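Local coordinates for protein Myo-inositol phosphohydrolase (Mitsuokella multacida, PDB 4WU3) that probably removes phosphate groups from inositol phosphates such as phytate, as a phosphatase of the protein tyrosine phosphatase-like family, and here holds inositol-(1,3,4,5)-tetrakisphosphate, at residues Gln494-Val497 against Glu498-Leu502. The protein carries 2 engineered substitutions. Residues are numbered along the deposited sequence; the frame is centred on the assembly and turned at random.
Sequences QQLV and EKNGL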
ATOM      1  N   GLN A 494     -37.804  18.082  21.425  1.00 13.47           N
ATOM      2  CA  GLN A 494     -38.077  19.108  22.413  1.00 15.29           C
ATOM      3  C   GLN A 494     -39.514  19.592  22.308  1.00 14.79           C
ATOM      4  O   GLN A 494     -40.210  19.670  23.320  1.00 14.35           O
ATOM      5  CB  GLN A 494     -37.136  20.288  22.247  1.00 16.78           C
ATOM      6  CG  GLN A 494     -37.592  21.496  23.037  1.00 18.68           C
ATOM      7  CD  GLN A 494     -36.481  22.487  23.247  1.00 21.22           C
ATOM      8  OE1 GLN A 494     -35.578  22.612  22.423  1.00 23.51           O
ATOM      9  NE2 GLN A 494     -36.540  23.201  24.358  1.00 26.04           N
ATOM     10  N   GLN A 495     -39.944  19.913  21.084  1.00 14.22           N
ATOM     11  CA  GLN A 495     -41.323  20.322  20.830  1.00 15.25           C
ATOM     12  C   GLN A 495     -42.281  19.264  21.305  1.00 14.33           C
ATOM     13  O   GLN A 495     -43.235  19.570  22.007  1.00 16.96           O
ATOM     14  CB  GLN A 495     -41.556  20.578  19.343  1.00 17.45           C
ATOM     15  CG  GLN A 495     -40.944  21.870  18.847  1.00 18.61           C
ATOM     16  CD  GLN A 495     -41.060  22.044  17.347  1.00 21.78           C
ATOM     17  OE1 GLN A 495     -40.848  21.109  16.569  1.00 22.23           O
ATOM     18  NE2 GLN A 495     -41.406  23.250  16.929  1.00 24.11           N
ATOM     19  N   LEU A 496     -42.029  18.011  20.932  1.00 13.72           N
ATOM     20  CA  LEU A 496     -42.858  16.905  21.412  1.00 13.62           C
ATOM     21  C   LEU A 496     -42.907  16.829  22.945  1.00 13.22           C
ATOM     22  O   LEU A 496     -43.980  16.690  23.529  1.00 13.17           O
ATOM     23  CB  LEU A 496     -42.355  15.567  20.855  1.00 15.96           C
ATOM     24  CG  LEU A 496     -43.144  14.336  21.337  1.00 16.12           C
ATOM     25  CD1 LEU A 496     -44.611  14.452  20.941  1.00 16.30           C
ATOM     26  CD2 LEU A 496     -42.529  13.056  20.779  1.00 16.68           C
ATOM     27  N   VAL A 497     -41.747  16.897  23.588  1.00 11.47           N
ATOM     28  CA  VAL A 497     -41.679  16.742  25.040  1.00 12.43           C
ATOM     29  C   VAL A 497     -42.368  17.897  25.779  1.00 12.65           C
ATOM     30  O   VAL A 497     -43.112  17.680  26.733  1.00  9.89           O
ATOM     31  CB  VAL A 497     -40.215  16.610  25.516  1.00 12.37           C
ATOM     32  CG1 VAL A 497     -40.108  16.890  27.001  1.00 13.30           C
ATOM     33  CG2 VAL A 497     -39.690  15.214  25.206  1.00 12.08           C
ATOM     34  N   GLU A 498     -42.141  19.125  25.329  1.00 14.62           N
ATOM     35  CA  GLU A 498     -42.668  20.282  26.054  1.00 17.51           C
ATOM     36  C   GLU A 498     -44.177  20.400  25.885  1.00 19.15           C
ATOM     37  O   GLU A 498     -44.899  20.675  26.839  1.00 21.41           O
ATOM     38  CB  GLU A 498     -41.940  21.551  25.633  1.00 18.03           C
ATOM     39  CG  GLU A 498     -40.497  21.569  26.132  1.00 18.54           C
ATOM     40  CD  GLU A 498     -39.711  22.786  25.684  1.00 19.50           C
ATOM     41  OE1 GLU A 498     -40.218  23.566  24.851  1.00 26.36           O
ATOM     42  OE2 GLU A 498     -38.574  22.963  26.158  1.00 22.99           O
ATOM     43  N   LYS A 499     -44.636  20.134  24.669  1.00 23.08           N
ATOM     44  CA  LYS A 499     -46.057  20.007  24.348  1.00 25.87           C
ATOM     45  C   LYS A 499     -46.780  19.065  25.320  1.00 23.83           C
ATOM     46  O   LYS A 499     -47.963  19.250  25.596  1.00 24.03           O
ATOM     47  CB  LYS A 499     -46.169  19.507  22.897  1.00 31.80           C
ATOM     48  CG  LYS A 499     -47.527  19.030  22.411  1.00 40.00           C
ATOM     49  CD  LYS A 499     -47.390  18.455  21.005  1.00 43.54           C
ATOM     50  CE  LYS A 499     -48.686  17.846  20.490  1.00 53.02           C
ATOM     51  NZ  LYS A 499     -48.460  17.014  19.274  1.00 56.10           N
ATOM     52  N   ASN A 500     -46.079  18.052  25.827  1.00 20.82           N
ATOM     53  CA  ASN A 500     -46.673  17.100  26.781  1.00 19.47           C
ATOM     54  C   ASN A 500     -46.349  17.408  28.247  1.00 19.86           C
ATOM     55  O   ASN A 500     -46.477  16.546  29.118  1.00 19.45           O
ATOM     56  CB  ASN A 500     -46.269  15.662  26.434  1.00 19.43           C
ATOM     57  CG  ASN A 500     -47.079  15.098  25.274  1.00 19.67           C
ATOM     58  OD1 ASN A 500     -48.194  14.611  25.456  1.00 19.02           O
ATOM     59  ND2 ASN A 500     -46.525  15.177  24.077  1.00 18.14           N
ATOM     60  N   GLY A 501     -45.930  18.643  28.509  1.00 21.70           N
ATOM     61  CA  GLY A 501     -45.809  19.138  29.879  1.00 23.19           C
ATOM     62  C   GLY A 501     -44.544  18.735  30.620  1.00 26.44           C
ATOM     63  O   GLY A 501     -44.501  18.771  31.851  1.00 28.91           O
ATOM     64  N   LEU A 502     -43.503  18.356  29.883  1.00 22.84           N
ATOM     65  CA  LEU A 502     -42.237  17.991  30.505  1.00 21.11           C
ATOM     66  C   LEU A 502     -41.148  18.964  30.096  1.00 17.82           C
ATOM     67  O   LEU A 502     -41.283  19.671  29.107  1.00 18.62           O
ATOM     68  CB  LEU A 502     -41.827  16.571  30.107  1.00 22.61           C
ATOM     69  CG  LEU A 502     -42.846  15.468  30.368  1.00 23.13           C
ATOM     70  CD1 LEU A 502     -42.387  14.169  29.729  1.00 24.90           C
ATOM     71  CD2 LEU A 502     -43.066  15.276  31.856  1.00 24.59           C
TER
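Val497 and Leu502 meet where helix 493-499 ends, CG1 of Val497 lying 3.6 Å from CB of Leu502, with the two side chains nearly perpendicular; both, being apolar, suit this buried side. A Schellman motif brings them together: Leu502 N reaches back to Val497 O (3.2 Å) and Gly501 N to Glu498 O (2.8 Å). The C-prime residue Gly501 has a positive phi of 81°, which suits glycine, with no CB to strain that turn. Asn500 suits the last turn because its short amide offers both a donor and an acceptor: ND2 donates to Leu496 O at 3.0 Å, almost straight, supplementing the weak bond from Asn500 N to the same carbonyl, while OD1 is held by Gln402.

The more solvent-facing side is polar, and the long Gln494 and Glu498 suit it because they can pair one turn apart. NE2 of Gln494 meets OE2 of Glu498 at 2.7 Å, close to linear. The carboxylate oxygen lies in the plane of the Gln494 amide, yet the donor comes from above the carboxylate plane, the two groups being turned 77° apart. Gln494 has an extended chain with CG anti to the backbone N (chi1 167°), which carries the amide across to Glu498. A leucine in place of Gln494 would probably leave the Glu498 carboxylate without this amide partner and freer to swing.

In the fold, Leu496 and Asn500 pack on helix 398-411, Val497 and Leu502 face strand 416-422, and the helix passes through its Schellman turn directly into edge strand 503-509, whose Tyr504 touches both Gln494 and Glu498.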